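Local coordinates for uncharacterized protein (Pyrococcus furiosus, PDB 4XLZ) that probably removes an acetyl group from N,N'-diacetylchitobiose, as a metal-dependent deacetylase of the CE-14 family, at residues A85-R88 against R89-E93; N108-D111 against T112-P115; F170-I173 against D174-G178. All blocks are in the same frame, centred on the assembly; numbering follows the deposited sequence.

Contact 1 of 3, residues A85-R88 against R89-E93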
ATOM      1  N   ALA A  85     -15.860 -16.380 -13.479  1.00 14.66           N
ATOM      2  CA  ALA A  85     -15.394 -17.034 -12.282  1.00 14.08           C
ATOM      3  C   ALA A  85     -16.325 -18.151 -11.780  1.00 12.82           C
ATOM      4  O   ALA A  85     -15.872 -19.189 -11.307  1.00 14.54           O
ATOM      5  CB  ALA A  85     -15.239 -15.911 -11.149  1.00 15.40           C
ATOM      6  N   LEU A  86     -17.659 -17.863 -11.955  1.00 15.61           N
ATOM      7  CA  LEU A  86     -18.559 -18.913 -11.535  1.00 16.50           C
ATOM      8  C   LEU A  86     -18.449 -20.165 -12.452  1.00 15.92           C
ATOM      9  O   LEU A  86     -18.446 -21.299 -11.928  1.00 18.12           O
ATOM     10  CB  LEU A  86     -19.973 -18.294 -11.628  1.00 19.16           C
ATOM     11  CG  LEU A  86     -21.123 -19.214 -11.301  1.00 23.45           C
ATOM     12  CD1 LEU A  86     -21.037 -19.687  -9.869  1.00 26.15           C
ATOM     13  CD2 LEU A  86     -22.439 -18.467 -11.590  1.00 26.40           C
ATOM     14  N   ILE A  87     -18.288 -19.887 -13.760  1.00 16.26           N
ATOM     15  CA  ILE A  87     -18.108 -21.015 -14.700  1.00 16.90           C
ATOM     16  C   ILE A  87     -16.850 -21.799 -14.369  1.00 16.92           C
ATOM     17  O   ILE A  87     -16.793 -23.067 -14.327  1.00 17.27           O
ATOM     18  CB  ILE A  87     -18.004 -20.478 -16.130  1.00 18.30           C
ATOM     19  CG1 ILE A  87     -19.388 -19.982 -16.618  1.00 18.59           C
ATOM     20  CG2 ILE A  87     -17.359 -21.514 -17.115  1.00 21.81           C
ATOM     21  CD1 ILE A  87     -19.287 -19.069 -17.842  1.00 22.99           C
ATOM     22  N   ARG A  88     -15.734 -21.088 -14.046  1.00 14.69           N
ATOM     23  CA  ARG A  88     -14.513 -21.785 -13.718  1.00 15.50           C
ATOM     24  C   ARG A  88     -14.476 -22.573 -12.443  1.00 14.47           C
ATOM     25  O   ARG A  88     -13.721 -23.585 -12.318  1.00 15.33           O
ATOM     26  CB  ARG A  88     -13.331 -20.776 -13.746  1.00 13.81           C
ATOM     27  CG  ARG A  88     -13.183 -20.233 -15.192  1.00 15.99           C
ATOM     28  CD  ARG A  88     -11.901 -19.301 -15.340  1.00 15.49           C
ATOM     29  NE  ARG A  88     -10.700 -20.110 -15.252  1.00 14.36           N
ATOM     30  CZ  ARG A  88      -9.439 -19.604 -15.511  1.00 13.77           C
ATOM     31  NH1 ARG A  88      -9.388 -18.279 -15.768  1.00 13.52           N
ATOM     32  NH2 ARG A  88      -8.361 -20.401 -15.452  1.00 15.29           N
ATOM     33  N   ARG A  89     -15.334 -22.163 -11.428  1.00 16.40           N
ATOM     34  CA  ARG A  89     -15.417 -22.981 -10.235  1.00 16.97           C
ATOM     35  C   ARG A  89     -16.040 -24.354 -10.579  1.00 16.09           C
ATOM     36  O   ARG A  89     -15.509 -25.364 -10.106  1.00 18.40           O
ATOM     37  CB  ARG A  89     -16.305 -22.204  -9.232  1.00 20.63           C
ATOM     38  CG  ARG A  89     -16.378 -23.083  -8.008  1.00 25.97           C
ATOM     39  CD  ARG A  89     -17.426 -22.439  -7.144  1.00 40.10           C
ATOM     40  NE  ARG A  89     -16.839 -21.131  -6.782  1.00 47.33           N
ATOM     41  CZ  ARG A  89     -16.520 -20.752  -5.538  1.00 48.70           C
ATOM     42  NH1 ARG A  89     -16.822 -21.564  -4.455  1.00 38.20           N
ATOM     43  NH2 ARG A  89     -15.936 -19.561  -5.425  1.00 38.99           N
ATOM     44  N   ARG A  90     -17.066 -24.283 -11.412  1.00 17.29           N
ATOM     45  CA  ARG A  90     -17.678 -25.598 -11.788  1.00 17.98           C
ATOM     46  C   ARG A  90     -16.721 -26.460 -12.664  1.00 17.89           C
ATOM     47  O   ARG A  90     -16.632 -27.668 -12.467  1.00 19.98           O
ATOM     48  CB  ARG A  90     -18.933 -25.317 -12.577  1.00 19.53           C
ATOM     49  CG  ARG A  90     -19.944 -24.591 -11.696  1.00 28.48           C
ATOM     50  CD  ARG A  90     -21.008 -23.791 -12.407  1.00 44.83           C
ATOM     51  NE  ARG A  90     -22.009 -23.233 -11.442  1.00 51.65           N
ATOM     52  CZ  ARG A  90     -23.136 -22.619 -11.814  1.00 54.45           C
ATOM     53  NH1 ARG A  90     -23.420 -22.464 -13.130  1.00 54.98           N
ATOM     54  NH2 ARG A  90     -23.961 -22.137 -10.879  1.00 56.61           N
ATOM     55  N   GLU A  91     -15.990 -25.779 -13.569  1.00 15.99           N
ATOM     56  CA  GLU A  91     -14.934 -26.523 -14.343  1.00 16.99           C
ATOM     57  C   GLU A  91     -13.938 -27.208 -13.480  1.00 15.93           C
ATOM     58  O   GLU A  91     -13.541 -28.324 -13.660  1.00 17.21           O
ATOM     59  CB  GLU A  91     -14.229 -25.575 -15.287  1.00 15.16           C
ATOM     60  CG  GLU A  91     -15.193 -25.163 -16.395  1.00 15.97           C
ATOM     61  CD  GLU A  91     -14.716 -24.133 -17.380  1.00 18.19           C
ATOM     62  OE1 GLU A  91     -15.396 -23.877 -18.459  1.00 18.51           O
ATOM     63  OE2 GLU A  91     -13.668 -23.438 -17.113  1.00 18.94           O
ATOM     64  N   GLU A  92     -13.466 -26.460 -12.437  1.00 15.88           N
ATOM     65  CA  GLU A  92     -12.507 -27.099 -11.557  1.00 17.12           C
ATOM     66  C   GLU A  92     -13.071 -28.265 -10.726  1.00 15.88           C
ATOM     67  O   GLU A  92     -12.391 -29.245 -10.469  1.00 17.26           O
ATOM     68  CB  GLU A  92     -11.871 -26.010 -10.569  1.00 17.60           C
ATOM     69  CG  GLU A  92     -10.696 -26.563  -9.799  1.00 19.73           C
ATOM     70  CD  GLU A  92      -9.427 -26.723 -10.645  1.00 24.61           C
ATOM     71  OE1 GLU A  92      -8.473 -25.924 -10.602  1.00 22.28           O
ATOM     72  OE2 GLU A  92      -9.270 -27.774 -11.331  1.00 20.45           O
ATOM     73  N   GLU A  93     -14.330 -28.088 -10.310  1.00 17.17           N
ATOM     74  CA  GLU A  93     -14.915 -29.227  -9.552  1.00 18.76           C
ATOM     75  C   GLU A  93     -14.976 -30.471 -10.482  1.00 17.91           C
ATOM     76  O   GLU A  93     -14.759 -31.568  -9.984  1.00 20.11           O
ATOM     77  CB  GLU A  93     -16.334 -28.833  -9.113  1.00 18.43           C
ATOM     78  CG  GLU A  93     -16.170 -27.779  -7.859  1.00 19.60           C
ATOM     79  CD  GLU A  93     -17.498 -27.092  -7.527  1.00 30.75           C
ATOM     80  OE1 GLU A  93     -18.499 -27.156  -8.310  1.00 32.82           O
ATOM     81  OE2 GLU A  93     -17.540 -26.492  -6.431  1.00 30.98           O
TER
HETATM   82  O   HOH W   1     -11.221 -22.838 -15.670  1.00 17.85           O
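A85 accepts the amide of R89 on its carbonyl oxygen, with O to N at 3.0 Å, one turn along helix 81-99. L86 then lays its branched end over one face of the R90 guanidinium, CG standing 3.9 Å above the plane and over its centre; CG of L86 is anti to the backbone N (chi1 177°), which sets both methyls against the guanidinium. A85, L86, R89 and R90 also pack on a second subunit. I87 lies beside E91, the two pointing the same way, with CG2 of I87 3.4 Å from OE1 of E91, while I87 O takes the E91 amide N at 2.9 Å. R88 reaches E91 through water: the molecule accepts from R88 NE at 2.8 Å and donates to E91 OE2 at 2.9 Å. The rest of the R88 guanidinium is held by the backbone oxygens of P41 and G70. Since E91 OE2 also bonds to S217 OG, an alanine at E91 would probably leave the water and the serine without their shared acceptor, and R88 NE without its bridge to the carboxylate. The helix joins strands 61-68 and 103-109 in a beta-alpha-beta unit, where R89 makes a cation-pi contact with W106 of strand 103-109.

Contact 2 of 3, residues N108-D111 against T112-P115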
ATOM      1  N   ASN A 108     -10.124 -16.707  -3.542  1.00 12.38           N
ATOM      2  CA  ASN A 108     -10.917 -15.702  -4.221  1.00 13.62           C
ATOM      3  C   ASN A 108     -10.261 -14.318  -4.428  1.00 11.45           C
ATOM      4  O   ASN A 108     -10.947 -13.408  -4.733  1.00 14.48           O
ATOM      5  CB  ASN A 108     -12.321 -15.470  -3.515  1.00 15.77           C
ATOM      6  CG  ASN A 108     -13.276 -16.732  -3.646  1.00 19.36           C
ATOM      7  OD1 ASN A 108     -13.783 -17.220  -2.637  1.00 30.52           O
ATOM      8  ND2 ASN A 108     -13.465 -17.100  -4.723  1.00 22.33           N
ATOM      9  N   TYR A 109      -8.953 -14.317  -4.375  1.00 12.06           N
ATOM     10  CA  TYR A 109      -8.317 -13.042  -4.856  1.00 12.87           C
ATOM     11  C   TYR A 109      -8.584 -12.902  -6.381  1.00 12.98           C
ATOM     12  O   TYR A 109      -8.702 -13.939  -7.087  1.00 13.96           O
ATOM     13  CB  TYR A 109      -6.761 -13.037  -4.555  1.00 12.20           C
ATOM     14  CG  TYR A 109      -6.557 -12.969  -3.035  1.00 10.88           C
ATOM     15  CD1 TYR A 109      -6.676 -11.734  -2.420  1.00 13.92           C
ATOM     16  CD2 TYR A 109      -6.210 -14.091  -2.338  1.00 13.07           C
ATOM     17  CE1 TYR A 109      -6.552 -11.611  -1.029  1.00 15.13           C
ATOM     18  CE2 TYR A 109      -6.000 -13.995  -0.899  1.00 13.48           C
ATOM     19  CZ  TYR A 109      -6.245 -12.769  -0.326  1.00 15.70           C
ATOM     20  OH  TYR A 109      -6.148 -12.745   1.067  1.00 18.11           O
ATOM     21  N   ARG A 110      -8.741 -11.688  -6.844  1.00 12.22           N
ATOM     22  CA  ARG A 110      -9.070 -11.564  -8.261  1.00 11.26           C
ATOM     23  C   ARG A 110      -7.814 -11.878  -9.099  1.00 12.38           C
ATOM     24  O   ARG A 110      -6.698 -11.452  -8.859  1.00 12.47           O
ATOM     25  CB  ARG A 110      -9.550 -10.157  -8.603  1.00 12.78           C
ATOM     26  CG  ARG A 110     -10.017 -10.115 -10.107  1.00 12.93           C
ATOM     27  CD  ARG A 110     -10.729  -8.733 -10.396  1.00 13.15           C
ATOM     28  NE  ARG A 110     -12.049  -8.717  -9.639  1.00 13.82           N
ATOM     29  CZ  ARG A 110     -12.825  -7.635  -9.582  1.00 14.58           C
ATOM     30  NH1 ARG A 110     -12.441  -6.498 -10.171  1.00 16.04           N
ATOM     31  NH2 ARG A 110     -13.969  -7.667  -8.907  1.00 15.57           N
ATOM     32  N   ASP A 111      -8.061 -12.652 -10.160  1.00 11.58           N
ATOM     33  CA  ASP A 111      -7.010 -12.931 -11.186  1.00 11.53           C
ATOM     34  C   ASP A 111      -6.387 -11.666 -11.687  1.00 10.99           C
ATOM     35  O   ASP A 111      -7.059 -10.692 -11.975  1.00 12.66           O
ATOM     36  CB  ASP A 111      -7.861 -13.625 -12.312  1.00 13.20           C
ATOM     37  CG  ASP A 111      -7.065 -14.110 -13.449  1.00 15.31           C
ATOM     38  OD1 ASP A 111      -5.822 -14.129 -13.524  1.00 15.54           O
ATOM     39  OD2 ASP A 111      -7.800 -14.591 -14.412  1.00 14.25           O
ATOM     40  N   THR A 112      -5.042 -11.726 -11.706  1.00 11.59           N
ATOM     41  CA  THR A 112      -4.112 -10.621 -12.124  1.00 11.22           C
ATOM     42  C   THR A 112      -3.894  -9.657 -10.945  1.00 13.62           C
ATOM     43  O   THR A 112      -3.133  -8.687 -11.112  1.00 14.01           O
ATOM     44  CB  THR A 112      -4.456  -9.792 -13.378  1.00 12.99           C
ATOM     45  OG1 THR A 112      -5.608  -8.966 -13.236  1.00 12.40           O
ATOM     46  CG2 THR A 112      -4.630 -10.810 -14.618  1.00 12.40           C
ATOM     47  N   GLU A 113      -4.534  -9.939  -9.798  1.00 11.96           N
ATOM     48  CA  GLU A 113      -4.522  -9.000  -8.643  1.00 12.33           C
ATOM     49  C   GLU A 113      -4.162  -9.819  -7.432  1.00 12.39           C
ATOM     50  O   GLU A 113      -4.436  -9.293  -6.273  1.00 14.10           O
ATOM     51  CB  GLU A 113      -5.882  -8.296  -8.474  1.00 14.98           C
ATOM     52  CG  GLU A 113      -6.283  -7.601  -9.841  1.00 14.14           C
ATOM     53  CD  GLU A 113      -7.495  -6.731  -9.763  1.00 15.22           C
ATOM     54  OE1 GLU A 113      -7.819  -6.114 -10.792  1.00 16.08           O
ATOM     55  OE2 GLU A 113      -8.240  -6.736  -8.668  1.00 17.81           O
ATOM     56  N   LEU A 114      -3.476 -10.930  -7.475  1.00 11.87           N
ATOM     57  CA  LEU A 114      -3.055 -11.618  -6.248  1.00 11.34           C
ATOM     58  C   LEU A 114      -2.061 -10.750  -5.473  1.00 10.59           C
ATOM     59  O   LEU A 114      -0.999 -10.507  -6.064  1.00 12.12           O
ATOM     60  CB  LEU A 114      -2.428 -12.977  -6.649  1.00 13.00           C
ATOM     61  CG  LEU A 114      -1.949 -13.776  -5.410  1.00 11.72           C
ATOM     62  CD1 LEU A 114      -3.165 -14.182  -4.435  1.00 13.65           C
ATOM     63  CD2 LEU A 114      -1.240 -15.075  -5.875  1.00 11.52           C
ATOM     64  N   PRO A 115      -2.310 -10.357  -4.250  1.00 10.50           N
ATOM     65  CA  PRO A 115      -1.253  -9.590  -3.561  1.00 11.45           C
ATOM     66  C   PRO A 115      -0.075 -10.390  -3.208  1.00 11.28           C
ATOM     67  O   PRO A 115      -0.150 -11.629  -3.035  1.00 13.36           O
ATOM     68  CB  PRO A 115      -1.969  -9.104  -2.265  1.00 12.62           C
ATOM     69  CG  PRO A 115      -3.488  -9.285  -2.550  1.00 12.42           C
ATOM     70  CD  PRO A 115      -3.572 -10.487  -3.481  1.00 10.78           C
TER
HETATM   71  O   HOH W   2     -10.199  -5.450 -11.837  1.00 21.57           O
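R110 and E113 are the ends of a type II beta turn, closed by the amide of E113, whose N lies 2.8 Å from R110 O. Within it T112 gives its hydroxyl back to the preceding peptide: OG1 sits 2.6 Å from D111 O, in the carbonyl plane and on a lone pair, a position set by chi1 of 68°. The R110 and E113 side chains run side by side, yet no guanidinium N-H points at the carboxylate. A water joins them instead, at the guanidinium edge, accepting from R110 NH1 at 3.0 Å and donating to E113 OE1 at 2.7 Å. R110 NH1 also bonds to N108 O of a second subunit, and E113 OE1 is salt-bridged to R118 of a third. D150 takes the amides of T112, inside the turn, and L114, just beyond it, D69 that of D111 and D111 OD2 that of M72; R153 bonds to L114 O. Y109 supplies the apolar part, CD1 lying 3.5 Å from P115 CD and CD2 3.7 Å from L114 CD1, while its hydroxyl bonds to D123. Carboxylates of the same chain meet the buried backbone donors, whereas the charged side chains are anchored across subunit boundaries and probably depend on the assembly.

Contact 3 of 3, residues F170-I173 against D174-G178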
ATOM      1  N   PHE A 170       3.916 -16.143  14.322  1.00 12.91           N
ATOM      2  CA  PHE A 170       3.368 -15.707  13.028  1.00 14.38           C
ATOM      3  C   PHE A 170       1.873 -16.033  13.012  1.00 14.51           C
ATOM      4  O   PHE A 170       1.482 -17.189  13.210  1.00 14.32           O
ATOM      5  CB  PHE A 170       4.171 -16.485  11.909  1.00 13.69           C
ATOM      6  CG  PHE A 170       3.733 -16.042  10.538  1.00 15.40           C
ATOM      7  CD1 PHE A 170       4.548 -15.055   9.961  1.00 19.24           C
ATOM      8  CD2 PHE A 170       2.551 -16.514   9.919  1.00 16.97           C
ATOM      9  CE1 PHE A 170       4.223 -14.540   8.664  1.00 17.68           C
ATOM     10  CE2 PHE A 170       2.138 -15.873   8.640  1.00 17.06           C
ATOM     11  CZ  PHE A 170       2.956 -14.893   8.098  1.00 19.27           C
ATOM     12  N   SER A 171       1.086 -15.006  12.667  1.00 14.11           N
ATOM     13  CA  SER A 171      -0.372 -15.189  12.712  1.00 13.86           C
ATOM     14  C   SER A 171      -0.864 -15.831  14.018  1.00 16.83           C
ATOM     15  O   SER A 171      -1.467 -16.890  14.051  1.00 15.35           O
ATOM     16  CB  SER A 171      -0.838 -15.915  11.437  1.00 15.53           C
ATOM     17  OG  SER A 171      -2.187 -15.571  11.199  1.00 16.18           O
ATOM     18  N   ASN A 172      -0.528 -15.127  15.109  1.00 16.46           N
ATOM     19  CA  ASN A 172      -0.679 -15.760  16.409  1.00 18.40           C
ATOM     20  C   ASN A 172      -2.132 -15.936  16.768  1.00 17.21           C
ATOM     21  O   ASN A 172      -2.353 -16.757  17.692  1.00 18.32           O
ATOM     22  CB  ASN A 172       0.076 -14.924  17.546  1.00 17.61           C
ATOM     23  CG  ASN A 172      -0.593 -13.536  17.771  1.00 21.18           C
ATOM     24  OD1 ASN A 172      -0.622 -12.708  16.862  1.00 25.08           O
ATOM     25  ND2 ASN A 172      -1.332 -13.390  18.810  1.00 23.70           N
ATOM     26  N   ILE A 173      -3.138 -15.283  16.154  1.00 15.75           N
ATOM     27  CA  ILE A 173      -4.527 -15.523  16.587  1.00 15.58           C
ATOM     28  C   ILE A 173      -4.887 -16.980  16.210  1.00 17.14           C
ATOM     29  O   ILE A 173      -5.746 -17.596  16.863  1.00 19.00           O
ATOM     30  CB  ILE A 173      -5.468 -14.527  15.953  1.00 16.04           C
ATOM     31  CG1 ILE A 173      -5.052 -13.142  16.399  1.00 17.66           C
ATOM     32  CG2 ILE A 173      -6.913 -14.714  16.521  1.00 19.06           C
ATOM     33  CD1 ILE A 173      -4.848 -12.913  17.947  1.00 21.13           C
ATOM     34  N   ASP A 174      -4.251 -17.600  15.195  1.00 16.77           N
ATOM     35  CA  ASP A 174      -4.511 -19.024  14.895  1.00 18.62           C
ATOM     36  C   ASP A 174      -4.239 -19.853  16.133  1.00 19.14           C
ATOM     37  O   ASP A 174      -5.076 -20.673  16.418  1.00 19.57           O
ATOM     38  CB  ASP A 174      -3.492 -19.450  13.783  1.00 17.01           C
ATOM     39  CG  ASP A 174      -3.887 -19.059  12.405  1.00 19.82           C
ATOM     40  OD1 ASP A 174      -2.994 -19.302  11.490  1.00 18.26           O
ATOM     41  OD2 ASP A 174      -5.026 -18.531  12.167  1.00 20.51           O
ATOM     42  N   ILE A 175      -3.118 -19.646  16.802  1.00 18.73           N
ATOM     43  CA  ILE A 175      -2.709 -20.490  17.920  1.00 22.16           C
ATOM     44  C   ILE A 175      -3.715 -20.183  19.005  1.00 24.42           C
ATOM     45  O   ILE A 175      -4.240 -21.127  19.665  1.00 24.87           O
ATOM     46  CB  ILE A 175      -1.334 -20.030  18.387  1.00 23.94           C
ATOM     47  CG1 ILE A 175      -0.163 -20.709  17.666  1.00 27.19           C
ATOM     48  CG2 ILE A 175      -1.015 -20.504  19.812  1.00 29.71           C
ATOM     49  CD1 ILE A 175      -0.156 -20.652  16.106  1.00 30.67           C
ATOM     50  N   ASP A 176      -4.165 -18.914  19.128  1.00 21.20           N
ATOM     51  CA  ASP A 176      -5.159 -18.605  20.187  1.00 21.39           C
ATOM     52  C   ASP A 176      -6.510 -19.237  20.004  1.00 23.36           C
ATOM     53  O   ASP A 176      -7.269 -19.365  20.995  1.00 25.93           O
ATOM     54  CB  ASP A 176      -5.407 -17.080  20.309  1.00 20.53           C
ATOM     55  CG  ASP A 176      -4.129 -16.312  20.639  1.00 24.48           C
ATOM     56  OD1 ASP A 176      -4.007 -15.169  20.238  1.00 25.45           O
ATOM     57  OD2 ASP A 176      -3.166 -16.858  21.202  1.00 26.05           O
ATOM     58  N   ILE A 177      -6.915 -19.568  18.784  1.00 20.42           N
ATOM     59  CA  ILE A 177      -8.217 -20.223  18.526  1.00 20.49           C
ATOM     60  C   ILE A 177      -8.049 -21.700  18.303  1.00 24.37           C
ATOM     61  O   ILE A 177      -9.046 -22.344  17.953  1.00 27.89           O
ATOM     62  CB  ILE A 177      -8.999 -19.650  17.385  1.00 22.03           C
ATOM     63  CG1 ILE A 177      -8.254 -19.756  16.000  1.00 21.65           C
ATOM     64  CG2 ILE A 177      -9.197 -18.106  17.604  1.00 22.47           C
ATOM     65  CD1 ILE A 177      -9.192 -19.763  14.799  1.00 25.68           C
ATOM     66  N   GLY A 178      -6.868 -22.255  18.524  1.00 22.82           N
ATOM     67  CA  GLY A 178      -6.661 -23.713  18.572  1.00 24.88           C
ATOM     68  C   GLY A 178      -6.048 -24.326  17.323  1.00 26.73           C
ATOM     69  O   GLY A 178      -5.914 -25.585  17.174  1.00 26.51           O
TER
HETATM   70  O   HOH W   3      -3.291 -17.439   9.696  1.00 17.04           O
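The short helix 172-176 ends in a Schellman motif, and S171, just ahead of the helix, is tied to D174 in its first turn. The amide of D174 bonds to S171 O, N to O 3.1 Å, coming from above the carbonyl plane rather than onto a lone pair. The two side chains are linked by a water that accepts from S171 OG at 2.6 Å and donates to D174 OD1, also at 2.6 Å. That carboxylate carries further charge partners: OD1 forms a salt bridge with R129, whose guanidinium also bonds to the F170 and S171 carbonyl oxygens, and OD2 pairs with K126 of the fourth subunit.

From the next residue, N172 O accepts the D176 amide N in a hydrogen bond of 3.2 Å, in the carbonyl plane. The N172 amide and the D176 carboxylate cross with their planes 79° apart; ND2 of N172 bonds to W106 O of the fourth subunit. I173 also crosses D176 obliquely, its CD1 3.3 Å from D176 OD1, where the turn about CB-CG1 (chi2 -51°) places it.

In the Schellman ending, G178 is the C-prime residue, with a positive phi of 102° that would jam a CB against the preceding carbonyl oxygen. G178 N bonds to I175 O at 3.1 Å, and L179 N turns back to D174 O. Just before it, I177 N still reaches I173 O at 3.0 Å, and the side chains of I173 and I177 touch, CG2 to CG2 4.2 Å, beside K126 and W106 of the fourth subunit.

In the fold
Contacts 1 and 2 belong to successive elements, helix 81-99 and the end of strand 103-109, and touch where R88 nears D111 and R89 nears N108. Each has a side chain near a bound cadmium ion. All three are partly buried, with four buried residues in each of contacts 1 and 2 but two in contact 3, whose centre lies farthest from that of the chain, about 25 Å against 19 and 17 Å. A water bridges two side chains in each, but the firmer partners differ: backbone oxygens of its own chain for R88, an arginine of another subunit for E113, one cation from each side for D174. Contacts 1 and 2 share the second subunit, contacts 2 and 3 the fourth.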